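Putative dihydrodipicolinate synthase (PDB 2PCQ) belongs to the dihydrodipicolinate synthase family, as a putative synthase built on a TIM barrel, with four protein chains in the assembly. Local coordinates at residues A[157-165]-A[182-190]; A[106-114]-A[134-142]. All blocks are in the same frame, centred on the assembly; numbering follows the deposited sequence.

Contact 1: residues A[157-165]-A[182-190]; sequences DLSRIAFYQ and LGALALGAE
Leu187 packs its isobutyl group against Leu158, Ile161 and Ala162 of helix 158-165. Its CD1 meets Leu158 CB at 3.8 Å, its CD2 lies against the methyl of Ala162, and its CB is 3.7 Å from Ile161 CG2, the two side chains crossing obliquely. CG2 is the Ile161 branch set anti to the backbone N, and it also reaches the carbonyl O of Leu187. One turn earlier, Leu158 CD1 presses on the backbone at Gly183 C (3.5 Å), where glycine leaves room for the methyl. Gln165, extended with chi1 178°, lays its amide flat over the face of the 187-188 peptide, NE2 3.1 Å from Leu187 C; facing another donor, Gly188 N, and poorly angled to Leu187 O, it makes no direct hydrogen bond across. A water instead links the carbonyls, donating to Ile161 O (2.8 Å) and Leu187 O (2.7 Å). Helix 182-186 ends here in a Schellman motif with Gly188, at positive phi, as its C-prime residue. The two helices run nearly parallel, at 22°, as neighbouring outer helices of the TIM barrel. Leu158 and Ala186 meet their counterparts in a second subunit, Ile161 and Ala184 touch strand 172-175, and Leu185 packs on helix 201-212.

Contact 2: residues A[106-114]-A[134-142]; sequences AGLLRYYEA and LPLEAVEAL
Leu142 fits against Leu109 and Tyr112, joining two helices of the outer layer of the TIM barrel, 107-114 and 136-142, whose axes are 37° apart. Its CD1 comes to 3.6 Å from Tyr112 CD1, approaching the ring obliquely while the two side chains cross at about a right angle. Beside it, Leu109 CD2 reaches Leu142 CG at 3.7 Å; Leu109 leaves its helix alongside the partner rather than at it, and only its end bends in, with Ala138 and Ala141 also near this methyl. At the solvent side, the aliphatic part of Glu113 extends the contact, its CG 4.1 Å from Leu142 CD2. The small Ala138 lets Leu108 come close, CD2 to CB 3.7 Å. That same Leu108 methyl meets Leu134 CD1 (3.8 Å), the two side chains again crossing nearly square; with CG anti to the backbone N, chi1 177°, Leu108 extends toward the start of the second helix. All of these cross-contacts are apolar. Further out, Leu123 of strand 121-125 touches Tyr112, Leu134 and Leu142, so the strand between the helices in sequence backs the cluster. Pro96 lies against Leu108 and Tyr112, and the far end of the ring is tied to strand 91-94 by Tyr112 OH hydrogen-bonding Ala94 O.

Overall arrangement
Both contacts join helices of the outer layer of the barrel, and they share a border: helix 136-142 of contact 2 packs against helix 158-167 of contact 1. Leu136 touches Phe163 and Tyr164, and Arg160 NH2 probably hydrogen-bonds Leu134 O at 2.9 Å, although the two centres lie 20 Å apart. Contact 1 is the more buried, covered in part by a second subunit, and it mixes aliphatic packing with a bridging water and an amide laid on backbone. Contact 2 is only partly buried and purely apolar across its interface, with exposed Glu113 and Ala141 taking part; a third subunit reaches Arg110 and Tyr111 beside it.

Contact 1: residues A[157-165]-A[182-190]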
ATOM      1  N   ASP A 157      15.403   1.318   1.926  1.00 17.96           N
ATOM      2  CA  ASP A 157      15.270   1.074   0.491  1.00 16.63           C
ATOM      3  C   ASP A 157      16.605   1.485  -0.113  1.00 15.30           C
ATOM      4  O   ASP A 157      16.820   2.657  -0.420  1.00 15.61           O
ATOM      5  CB  ASP A 157      14.136   1.926  -0.095  1.00 14.60           C
ATOM      6  CG  ASP A 157      13.990   1.753  -1.600  1.00 24.12           C
ATOM      7  OD1 ASP A 157      14.884   1.146  -2.227  1.00 25.17           O
ATOM      8  OD2 ASP A 157      12.984   2.232  -2.160  1.00 26.54           O
ATOM      9  N   LEU A 158      17.498   0.517  -0.286  1.00 13.11           N
ATOM     10  CA  LEU A 158      18.823   0.810  -0.806  1.00 14.72           C
ATOM     11  C   LEU A 158      18.881   1.243  -2.264  1.00 16.82           C
ATOM     12  O   LEU A 158      19.949   1.607  -2.756  1.00 15.45           O
ATOM     13  CB  LEU A 158      19.775  -0.369  -0.548  1.00 15.02           C
ATOM     14  CG  LEU A 158      19.969  -0.750   0.933  1.00 21.73           C
ATOM     15  CD1 LEU A 158      21.364  -1.311   1.142  1.00 17.80           C
ATOM     16  CD2 LEU A 158      19.784   0.452   1.830  1.00 19.35           C
ATOM     17  N   SER A 159      17.744   1.205  -2.959  1.00 12.73           N
ATOM     18  CA  SER A 159      17.702   1.674  -4.340  1.00 14.68           C
ATOM     19  C   SER A 159      17.924   3.182  -4.261  1.00 15.08           C
ATOM     20  O   SER A 159      18.556   3.780  -5.134  1.00 15.70           O
ATOM     21  CB  SER A 159      16.336   1.394  -4.980  1.00 13.48           C
ATOM     22  OG  SER A 159      16.229   0.037  -5.360  1.00 28.77           O
ATOM     23  N   ARG A 160      17.401   3.792  -3.201  1.00 11.91           N
ATOM     24  CA  ARG A 160      17.550   5.232  -3.004  1.00 12.33           C
ATOM     25  C   ARG A 160      19.010   5.560  -2.705  1.00 12.67           C
ATOM     26  O   ARG A 160      19.563   6.515  -3.249  1.00 16.31           O
ATOM     27  CB  ARG A 160      16.652   5.715  -1.858  1.00 10.22           C
ATOM     28  CG  ARG A 160      15.151   5.627  -2.163  1.00 14.15           C
ATOM     29  CD  ARG A 160      14.306   6.019  -0.949  1.00 12.16           C
ATOM     30  NE  ARG A 160      14.571   7.388  -0.505  1.00 12.87           N
ATOM     31  CZ  ARG A 160      13.892   8.460  -0.909  1.00 14.94           C
ATOM     32  NH1 ARG A 160      12.890   8.336  -1.769  1.00  9.85           N
ATOM     33  NH2 ARG A 160      14.223   9.664  -0.460  1.00 15.45           N
ATOM     34  N   ILE A 161      19.636   4.757  -1.850  1.00 14.17           N
ATOM     35  CA  ILE A 161      21.039   4.965  -1.492  1.00 12.88           C
ATOM     36  C   ILE A 161      21.905   4.848  -2.747  1.00 15.78           C
ATOM     37  O   ILE A 161      22.811   5.659  -2.966  1.00 12.92           O
ATOM     38  CB  ILE A 161      21.524   3.913  -0.460  1.00 17.24           C
ATOM     39  CG1 ILE A 161      20.635   3.945   0.791  1.00 17.99           C
ATOM     40  CG2 ILE A 161      22.981   4.170  -0.102  1.00 13.47           C
ATOM     41  CD1 ILE A 161      20.728   5.209   1.603  1.00 19.22           C
ATOM     42  N   ALA A 162      21.620   3.838  -3.566  1.00 12.29           N
ATOM     43  CA  ALA A 162      22.369   3.616  -4.802  1.00 14.24           C
ATOM     44  C   ALA A 162      22.211   4.815  -5.732  1.00 14.95           C
ATOM     45  O   ALA A 162      23.152   5.201  -6.432  1.00 15.21           O
ATOM     46  CB  ALA A 162      21.878   2.340  -5.494  1.00 10.62           C
ATOM     47  N   PHE A 163      21.015   5.397  -5.735  1.00 15.74           N
ATOM     48  CA  PHE A 163      20.727   6.564  -6.560  1.00 16.51           C
ATOM     49  C   PHE A 163      21.609   7.740  -6.133  1.00 16.10           C
ATOM     50  O   PHE A 163      22.258   8.366  -6.964  1.00 16.39           O
ATOM     51  CB  PHE A 163      19.253   6.962  -6.430  1.00 14.92           C
ATOM     52  CG  PHE A 163      18.909   8.249  -7.127  1.00 18.17           C
ATOM     53  CD1 PHE A 163      18.518   8.254  -8.462  1.00 22.31           C
ATOM     54  CD2 PHE A 163      18.990   9.461  -6.451  1.00 16.26           C
ATOM     55  CE1 PHE A 163      18.210   9.453  -9.115  1.00 23.32           C
ATOM     56  CE2 PHE A 163      18.688  10.662  -7.091  1.00 17.18           C
ATOM     57  CZ  PHE A 163      18.298  10.660  -8.426  1.00 21.34           C
ATOM     58  N   TYR A 164      21.631   8.041  -4.838  1.00 13.92           N
ATOM     59  CA  TYR A 164      22.443   9.156  -4.351  1.00 12.36           C
ATOM     60  C   TYR A 164      23.895   8.953  -4.769  1.00 16.34           C
ATOM     61  O   TYR A 164      24.565   9.889  -5.211  1.00 13.58           O
ATOM     62  CB  TYR A 164      22.401   9.259  -2.822  1.00 12.31           C
ATOM     63  CG  TYR A 164      21.026   9.232  -2.186  1.00 14.52           C
ATOM     64  CD1 TYR A 164      19.950   9.920  -2.750  1.00 15.42           C
ATOM     65  CD2 TYR A 164      20.813   8.538  -0.998  1.00 11.20           C
ATOM     66  CE1 TYR A 164      18.692   9.912  -2.143  1.00 13.02           C
ATOM     67  CE2 TYR A 164      19.564   8.528  -0.383  1.00 10.87           C
ATOM     68  CZ  TYR A 164      18.510   9.212  -0.960  1.00 13.40           C
ATOM     69  OH  TYR A 164      17.276   9.182  -0.348  1.00 13.79           O
ATOM     70  N   GLN A 165      24.368   7.717  -4.625  1.00 14.84           N
ATOM     71  CA  GLN A 165      25.741   7.357  -4.951  1.00 17.06           C
ATOM     72  C   GLN A 165      26.099   7.570  -6.418  1.00 19.55           C
ATOM     73  O   GLN A 165      27.164   8.097  -6.737  1.00 15.20           O
ATOM     74  CB  GLN A 165      25.998   5.892  -4.578  1.00 15.30           C
ATOM     75  CG  GLN A 165      27.401   5.399  -4.929  1.00 11.09           C
ATOM     76  CD  GLN A 165      27.593   3.931  -4.618  1.00 16.10           C
ATOM     77  OE1 GLN A 165      26.806   3.089  -5.050  1.00 14.52           O
ATOM     78  NE2 GLN A 165      28.647   3.612  -3.875  1.00 13.60           N
ATOM     79  N   LEU A 182      25.758  -2.624   6.325  1.00 14.34           N
ATOM     80  CA  LEU A 182      26.883  -2.922   5.443  1.00 14.11           C
ATOM     81  C   LEU A 182      26.503  -2.712   3.978  1.00 16.26           C
ATOM     82  O   LEU A 182      27.330  -2.287   3.171  1.00 13.04           O
ATOM     83  CB  LEU A 182      27.386  -4.353   5.662  1.00 12.41           C
ATOM     84  CG  LEU A 182      28.610  -4.761   4.831  1.00 16.10           C
ATOM     85  CD1 LEU A 182      29.740  -3.766   5.051  1.00 13.47           C
ATOM     86  CD2 LEU A 182      29.057  -6.165   5.224  1.00 14.39           C
ATOM     87  N   GLY A 183      25.252  -3.004   3.640  1.00 15.52           N
ATOM     88  CA  GLY A 183      24.802  -2.815   2.271  1.00 14.70           C
ATOM     89  C   GLY A 183      24.811  -1.342   1.895  1.00 13.58           C
ATOM     90  O   GLY A 183      25.190  -0.980   0.783  1.00 14.24           O
ATOM     91  N   ALA A 184      24.388  -0.491   2.825  1.00 12.36           N
ATOM     92  CA  ALA A 184      24.358   0.949   2.589  1.00 12.43           C
ATOM     93  C   ALA A 184      25.777   1.476   2.404  1.00 15.28           C
ATOM     94  O   ALA A 184      26.026   2.320   1.540  1.00 12.40           O
ATOM     95  CB  ALA A 184      23.692   1.652   3.754  1.00  7.10           C
ATOM     96  N   LEU A 185      26.704   0.977   3.222  1.00 14.94           N
ATOM     97  CA  LEU A 185      28.100   1.395   3.135  1.00 13.68           C
ATOM     98  C   LEU A 185      28.672   1.031   1.769  1.00 14.21           C
ATOM     99  O   LEU A 185      29.385   1.820   1.151  1.00 16.47           O
ATOM    100  CB  LEU A 185      28.929   0.729   4.241  1.00 12.87           C
ATOM    101  CG  LEU A 185      28.589   1.144   5.678  1.00 16.69           C
ATOM    102  CD1 LEU A 185      29.514   0.416   6.649  1.00 15.48           C
ATOM    103  CD2 LEU A 185      28.740   2.657   5.834  1.00 14.81           C
ATOM    104  N   ALA A 186      28.351  -0.170   1.300  1.00 14.70           N
ATOM    105  CA  ALA A 186      28.829  -0.622   0.004  1.00 14.43           C
ATOM    106  C   ALA A 186      28.292   0.320  -1.063  1.00 16.53           C
ATOM    107  O   ALA A 186      28.952   0.571  -2.073  1.00 12.92           O
ATOM    108  CB  ALA A 186      28.351  -2.041  -0.267  1.00 11.13           C
ATOM    109  N   LEU A 187      27.090   0.840  -0.825  1.00 14.86           N
ATOM    110  CA  LEU A 187      26.455   1.748  -1.767  1.00 15.16           C
ATOM    111  C   LEU A 187      26.744   3.232  -1.510  1.00 15.55           C
ATOM    112  O   LEU A 187      25.958   4.106  -1.890  1.00 15.50           O
ATOM    113  CB  LEU A 187      24.942   1.473  -1.816  1.00 13.96           C
ATOM    114  CG  LEU A 187      24.587   0.121  -2.463  1.00 12.80           C
ATOM    115  CD1 LEU A 187      23.112  -0.184  -2.286  1.00 14.77           C
ATOM    116  CD2 LEU A 187      24.962   0.151  -3.952  1.00 11.49           C
ATOM    117  N   GLY A 188      27.866   3.511  -0.849  1.00 15.56           N
ATOM    118  CA  GLY A 188      28.278   4.890  -0.635  1.00 15.63           C
ATOM    119  C   GLY A 188      27.903   5.719   0.580  1.00 15.81           C
ATOM    120  O   GLY A 188      28.333   6.868   0.673  1.00 14.60           O
ATOM    121  N   ALA A 189      27.120   5.182   1.507  1.00 14.77           N
ATOM    122  CA  ALA A 189      26.746   5.965   2.684  1.00 14.33           C
ATOM    123  C   ALA A 189      27.991   6.391   3.458  1.00 15.54           C
ATOM    124  O   ALA A 189      28.941   5.617   3.600  1.00 17.27           O
ATOM    125  CB  ALA A 189      25.820   5.155   3.586  1.00 12.47           C
ATOM    126  N   GLU A 190      27.981   7.625   3.949  1.00 16.05           N
ATOM    127  CA  GLU A 190      29.101   8.157   4.718  1.00 19.19           C
ATOM    128  C   GLU A 190      29.126   7.506   6.095  1.00 20.45           C
ATOM    129  O   GLU A 190      30.182   7.357   6.712  1.00 20.86           O
ATOM    130  CB  GLU A 190      28.969   9.676   4.865  1.00 16.87           C
ATOM    131  CG  GLU A 190      30.078  10.326   5.693  1.00 21.87           C
ATOM    132  CD  GLU A 190      29.877  11.822   5.864  1.00 18.63           C
ATOM    133  OE1 GLU A 190      29.786  12.534   4.845  1.00 24.91           O
ATOM    134  OE2 GLU A 190      29.809  12.288   7.019  1.00 22.78           O
TER
HETATM  135  O   HOH W   1      24.921   6.567  -1.288  1.00 14.44           O

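Contact 2: residues A[106-114]-A[134-142]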
ATOM      1  N   ALA A 106       4.792  21.772  -5.071  1.00 23.24           N
ATOM      2  CA  ALA A 106       6.123  22.370  -5.100  1.00 22.80           C
ATOM      3  C   ALA A 106       6.450  23.017  -3.758  1.00 20.67           C
ATOM      4  O   ALA A 106       7.557  23.520  -3.558  1.00 20.96           O
ATOM      5  CB  ALA A 106       6.211  23.408  -6.220  1.00 28.19           C
ATOM      6  N   GLY A 107       5.482  23.007  -2.847  1.00 18.42           N
ATOM      7  CA  GLY A 107       5.698  23.574  -1.526  1.00 14.95           C
ATOM      8  C   GLY A 107       6.769  22.803  -0.769  1.00 17.54           C
ATOM      9  O   GLY A 107       7.327  23.299   0.212  1.00 16.45           O
ATOM     10  N   LEU A 108       7.054  21.583  -1.218  1.00 18.35           N
ATOM     11  CA  LEU A 108       8.081  20.760  -0.584  1.00 18.16           C
ATOM     12  C   LEU A 108       9.433  21.440  -0.740  1.00 19.05           C
ATOM     13  O   LEU A 108      10.204  21.542   0.215  1.00 17.72           O
ATOM     14  CB  LEU A 108       8.144  19.372  -1.229  1.00 16.58           C
ATOM     15  CG  LEU A 108       9.246  18.445  -0.697  1.00 23.12           C
ATOM     16  CD1 LEU A 108       8.970  18.090   0.755  1.00 15.48           C
ATOM     17  CD2 LEU A 108       9.304  17.191  -1.539  1.00 30.27           C
ATOM     18  N   LEU A 109       9.717  21.895  -1.959  1.00 18.97           N
ATOM     19  CA  LEU A 109      10.976  22.572  -2.244  1.00 19.63           C
ATOM     20  C   LEU A 109      11.009  23.913  -1.520  1.00 20.62           C
ATOM     21  O   LEU A 109      12.039  24.301  -0.973  1.00 19.68           O
ATOM     22  CB  LEU A 109      11.137  22.786  -3.755  1.00 21.62           C
ATOM     23  CG  LEU A 109      11.100  21.517  -4.614  1.00 24.77           C
ATOM     24  CD1 LEU A 109      11.217  21.885  -6.085  1.00 24.34           C
ATOM     25  CD2 LEU A 109      12.233  20.587  -4.201  1.00 24.79           C
ATOM     26  N   ARG A 110       9.878  24.615  -1.513  1.00 17.98           N
ATOM     27  CA  ARG A 110       9.806  25.906  -0.836  1.00 18.73           C
ATOM     28  C   ARG A 110      10.106  25.743   0.648  1.00 19.90           C
ATOM     29  O   ARG A 110      10.758  26.593   1.254  1.00 18.78           O
ATOM     30  CB  ARG A 110       8.419  26.540  -1.004  1.00 18.49           C
ATOM     31  CG  ARG A 110       8.074  26.937  -2.432  1.00 22.00           C
ATOM     32  CD  ARG A 110       6.927  27.944  -2.458  1.00 21.77           C
ATOM     33  NE  ARG A 110       5.651  27.384  -2.014  1.00 24.17           N
ATOM     34  CZ  ARG A 110       4.853  26.637  -2.772  1.00 23.17           C
ATOM     35  NH1 ARG A 110       5.195  26.352  -4.022  1.00 23.59           N
ATOM     36  NH2 ARG A 110       3.706  26.180  -2.281  1.00 19.83           N
ATOM     37  N   TYR A 111       9.627  24.647   1.230  1.00 14.88           N
ATOM     38  CA  TYR A 111       9.839  24.379   2.649  1.00 16.20           C
ATOM     39  C   TYR A 111      11.332  24.256   2.964  1.00 16.26           C
ATOM     40  O   TYR A 111      11.862  24.973   3.810  1.00 16.78           O
ATOM     41  CB  TYR A 111       9.119  23.087   3.050  1.00 14.26           C
ATOM     42  CG  TYR A 111       9.168  22.774   4.530  1.00 17.09           C
ATOM     43  CD1 TYR A 111       8.497  23.573   5.460  1.00 18.19           C
ATOM     44  CD2 TYR A 111       9.894  21.682   5.005  1.00 16.43           C
ATOM     45  CE1 TYR A 111       8.549  23.289   6.826  1.00 19.15           C
ATOM     46  CE2 TYR A 111       9.953  21.391   6.368  1.00 15.76           C
ATOM     47  CZ  TYR A 111       9.280  22.198   7.270  1.00 17.35           C
ATOM     48  OH  TYR A 111       9.343  21.909   8.610  1.00 14.88           O
ATOM     49  N   TYR A 112      12.006  23.347   2.272  1.00 17.81           N
ATOM     50  CA  TYR A 112      13.426  23.123   2.491  1.00 19.19           C
ATOM     51  C   TYR A 112      14.310  24.314   2.127  1.00 20.20           C
ATOM     52  O   TYR A 112      15.299  24.582   2.803  1.00 19.21           O
ATOM     53  CB  TYR A 112      13.883  21.882   1.724  1.00 14.84           C
ATOM     54  CG  TYR A 112      13.487  20.585   2.394  1.00 17.00           C
ATOM     55  CD1 TYR A 112      12.605  19.695   1.779  1.00 18.59           C
ATOM     56  CD2 TYR A 112      13.995  20.246   3.648  1.00 16.35           C
ATOM     57  CE1 TYR A 112      12.241  18.497   2.398  1.00 19.25           C
ATOM     58  CE2 TYR A 112      13.638  19.053   4.274  1.00 17.80           C
ATOM     59  CZ  TYR A 112      12.764  18.184   3.644  1.00 16.63           C
ATOM     60  OH  TYR A 112      12.430  16.997   4.250  1.00 15.79           O
ATOM     61  N   GLU A 113      13.959  25.030   1.065  1.00 19.85           N
ATOM     62  CA  GLU A 113      14.757  26.181   0.659  1.00 21.13           C
ATOM     63  C   GLU A 113      14.647  27.294   1.692  1.00 22.52           C
ATOM     64  O   GLU A 113      15.612  28.010   1.942  1.00 24.80           O
ATOM     65  CB  GLU A 113      14.313  26.671  -0.721  1.00 22.81           C
ATOM     66  CG  GLU A 113      14.504  25.614  -1.800  1.00 32.61           C
ATOM     67  CD  GLU A 113      13.998  26.051  -3.156  1.00 40.04           C
ATOM     68  OE1 GLU A 113      13.125  26.942  -3.210  1.00 44.70           O
ATOM     69  OE2 GLU A 113      14.461  25.486  -4.168  1.00 47.50           O
ATOM     70  N   ALA A 114      13.475  27.424   2.308  1.00 18.24           N
ATOM     71  CA  ALA A 114      13.273  28.443   3.330  1.00 17.22           C
ATOM     72  C   ALA A 114      14.146  28.126   4.544  1.00 21.66           C
ATOM     73  O   ALA A 114      14.815  29.006   5.086  1.00 22.17           O
ATOM     74  CB  ALA A 114      11.810  28.494   3.737  1.00 20.13           C
ATOM     75  N   LEU A 134       9.551  11.243  -0.078  1.00 19.72           N
ATOM     76  CA  LEU A 134      10.460  12.344  -0.375  1.00 17.56           C
ATOM     77  C   LEU A 134      11.065  11.869  -1.690  1.00 17.43           C
ATOM     78  O   LEU A 134      12.107  11.212  -1.711  1.00 15.60           O
ATOM     79  CB  LEU A 134      11.546  12.493   0.695  1.00 17.89           C
ATOM     80  CG  LEU A 134      12.560  13.624   0.450  1.00 22.56           C
ATOM     81  CD1 LEU A 134      11.841  14.935   0.197  1.00 22.41           C
ATOM     82  CD2 LEU A 134      13.480  13.762   1.646  1.00 20.61           C
ATOM     83  N   PRO A 135      10.382  12.165  -2.808  1.00 16.62           N
ATOM     84  CA  PRO A 135      10.806  11.778  -4.154  1.00 15.72           C
ATOM     85  C   PRO A 135      12.273  12.032  -4.436  1.00 14.34           C
ATOM     86  O   PRO A 135      12.827  13.046  -4.019  1.00 15.50           O
ATOM     87  CB  PRO A 135       9.895  12.607  -5.054  1.00 17.24           C
ATOM     88  CG  PRO A 135       8.640  12.719  -4.242  1.00 20.13           C
ATOM     89  CD  PRO A 135       9.178  13.016  -2.865  1.00 17.38           C
ATOM     90  N   LEU A 136      12.903  11.099  -5.142  1.00 13.52           N
ATOM     91  CA  LEU A 136      14.304  11.249  -5.499  1.00 17.43           C
ATOM     92  C   LEU A 136      14.449  12.485  -6.391  1.00 17.61           C
ATOM     93  O   LEU A 136      15.489  13.147  -6.383  1.00 17.80           O
ATOM     94  CB  LEU A 136      14.810   9.989  -6.217  1.00 15.00           C
ATOM     95  CG  LEU A 136      14.868   8.737  -5.328  1.00 18.76           C
ATOM     96  CD1 LEU A 136      15.232   7.505  -6.150  1.00 13.75           C
ATOM     97  CD2 LEU A 136      15.875   8.963  -4.210  1.00 16.77           C
ATOM     98  N   GLU A 137      13.401  12.805  -7.146  1.00 16.41           N
ATOM     99  CA  GLU A 137      13.427  13.984  -8.012  1.00 22.14           C
ATOM    100  C   GLU A 137      13.615  15.228  -7.149  1.00 19.72           C
ATOM    101  O   GLU A 137      14.361  16.133  -7.509  1.00 18.49           O
ATOM    102  CB  GLU A 137      12.118  14.133  -8.797  1.00 26.41           C
ATOM    103  CG  GLU A 137      11.876  13.110  -9.903  1.00 36.29           C
ATOM    104  CD  GLU A 137      11.652  11.698  -9.378  1.00 45.59           C
ATOM    105  OE1 GLU A 137      11.098  11.546  -8.265  1.00 35.07           O
ATOM    106  OE2 GLU A 137      12.017  10.738 -10.092  1.00 49.25           O
ATOM    107  N   ALA A 138      12.920  15.271  -6.013  1.00 18.36           N
ATOM    108  CA  ALA A 138      13.019  16.406  -5.103  1.00 15.82           C
ATOM    109  C   ALA A 138      14.404  16.455  -4.468  1.00 17.18           C
ATOM    110  O   ALA A 138      14.990  17.527  -4.321  1.00 19.56           O
ATOM    111  CB  ALA A 138      11.948  16.309  -4.022  1.00 18.28           C
ATOM    112  N   VAL A 139      14.928  15.294  -4.088  1.00 15.43           N
ATOM    113  CA  VAL A 139      16.256  15.240  -3.484  1.00 13.05           C
ATOM    114  C   VAL A 139      17.295  15.783  -4.464  1.00 17.07           C
ATOM    115  O   VAL A 139      18.190  16.531  -4.077  1.00 17.85           O
ATOM    116  CB  VAL A 139      16.648  13.792  -3.092  1.00 15.05           C
ATOM    117  CG1 VAL A 139      18.069  13.772  -2.528  1.00 10.26           C
ATOM    118  CG2 VAL A 139      15.665  13.240  -2.057  1.00 12.38           C
ATOM    119  N   GLU A 140      17.172  15.412  -5.735  1.00 16.00           N
ATOM    120  CA  GLU A 140      18.113  15.873  -6.746  1.00 19.63           C
ATOM    121  C   GLU A 140      17.994  17.379  -6.998  1.00 18.52           C
ATOM    122  O   GLU A 140      18.987  18.050  -7.275  1.00 20.66           O
ATOM    123  CB  GLU A 140      17.916  15.096  -8.052  1.00 17.25           C
ATOM    124  CG  GLU A 140      18.832  15.568  -9.181  1.00 25.53           C
ATOM    125  CD  GLU A 140      19.000  14.537 -10.279  1.00 28.00           C
ATOM    126  OE1 GLU A 140      18.075  13.729 -10.490  1.00 30.56           O
ATOM    127  OE2 GLU A 140      20.058  14.545 -10.943  1.00 37.72           O
ATOM    128  N   ALA A 141      16.783  17.911  -6.886  1.00 20.97           N
ATOM    129  CA  ALA A 141      16.572  19.337  -7.090  1.00 23.16           C
ATOM    130  C   ALA A 141      17.151  20.137  -5.928  1.00 23.18           C
ATOM    131  O   ALA A 141      17.642  21.247  -6.116  1.00 26.71           O
ATOM    132  CB  ALA A 141      15.080  19.634  -7.234  1.00 21.63           C
ATOM    133  N   LEU A 142      17.096  19.566  -4.728  1.00 19.35           N
ATOM    134  CA  LEU A 142      17.602  20.238  -3.535  1.00 20.23           C
ATOM    135  C   LEU A 142      19.100  20.057  -3.316  1.00 21.52           C
ATOM    136  O   LEU A 142      19.748  20.899  -2.694  1.00 20.40           O
ATOM    137  CB  LEU A 142      16.849  19.736  -2.299  1.00 19.85           C
ATOM    138  CG  LEU A 142      15.366  20.113  -2.235  1.00 21.23           C
ATOM    139  CD1 LEU A 142      14.657  19.280  -1.184  1.00 18.37           C
ATOM    140  CD2 LEU A 142      15.245  21.599  -1.927  1.00 21.87           C
TER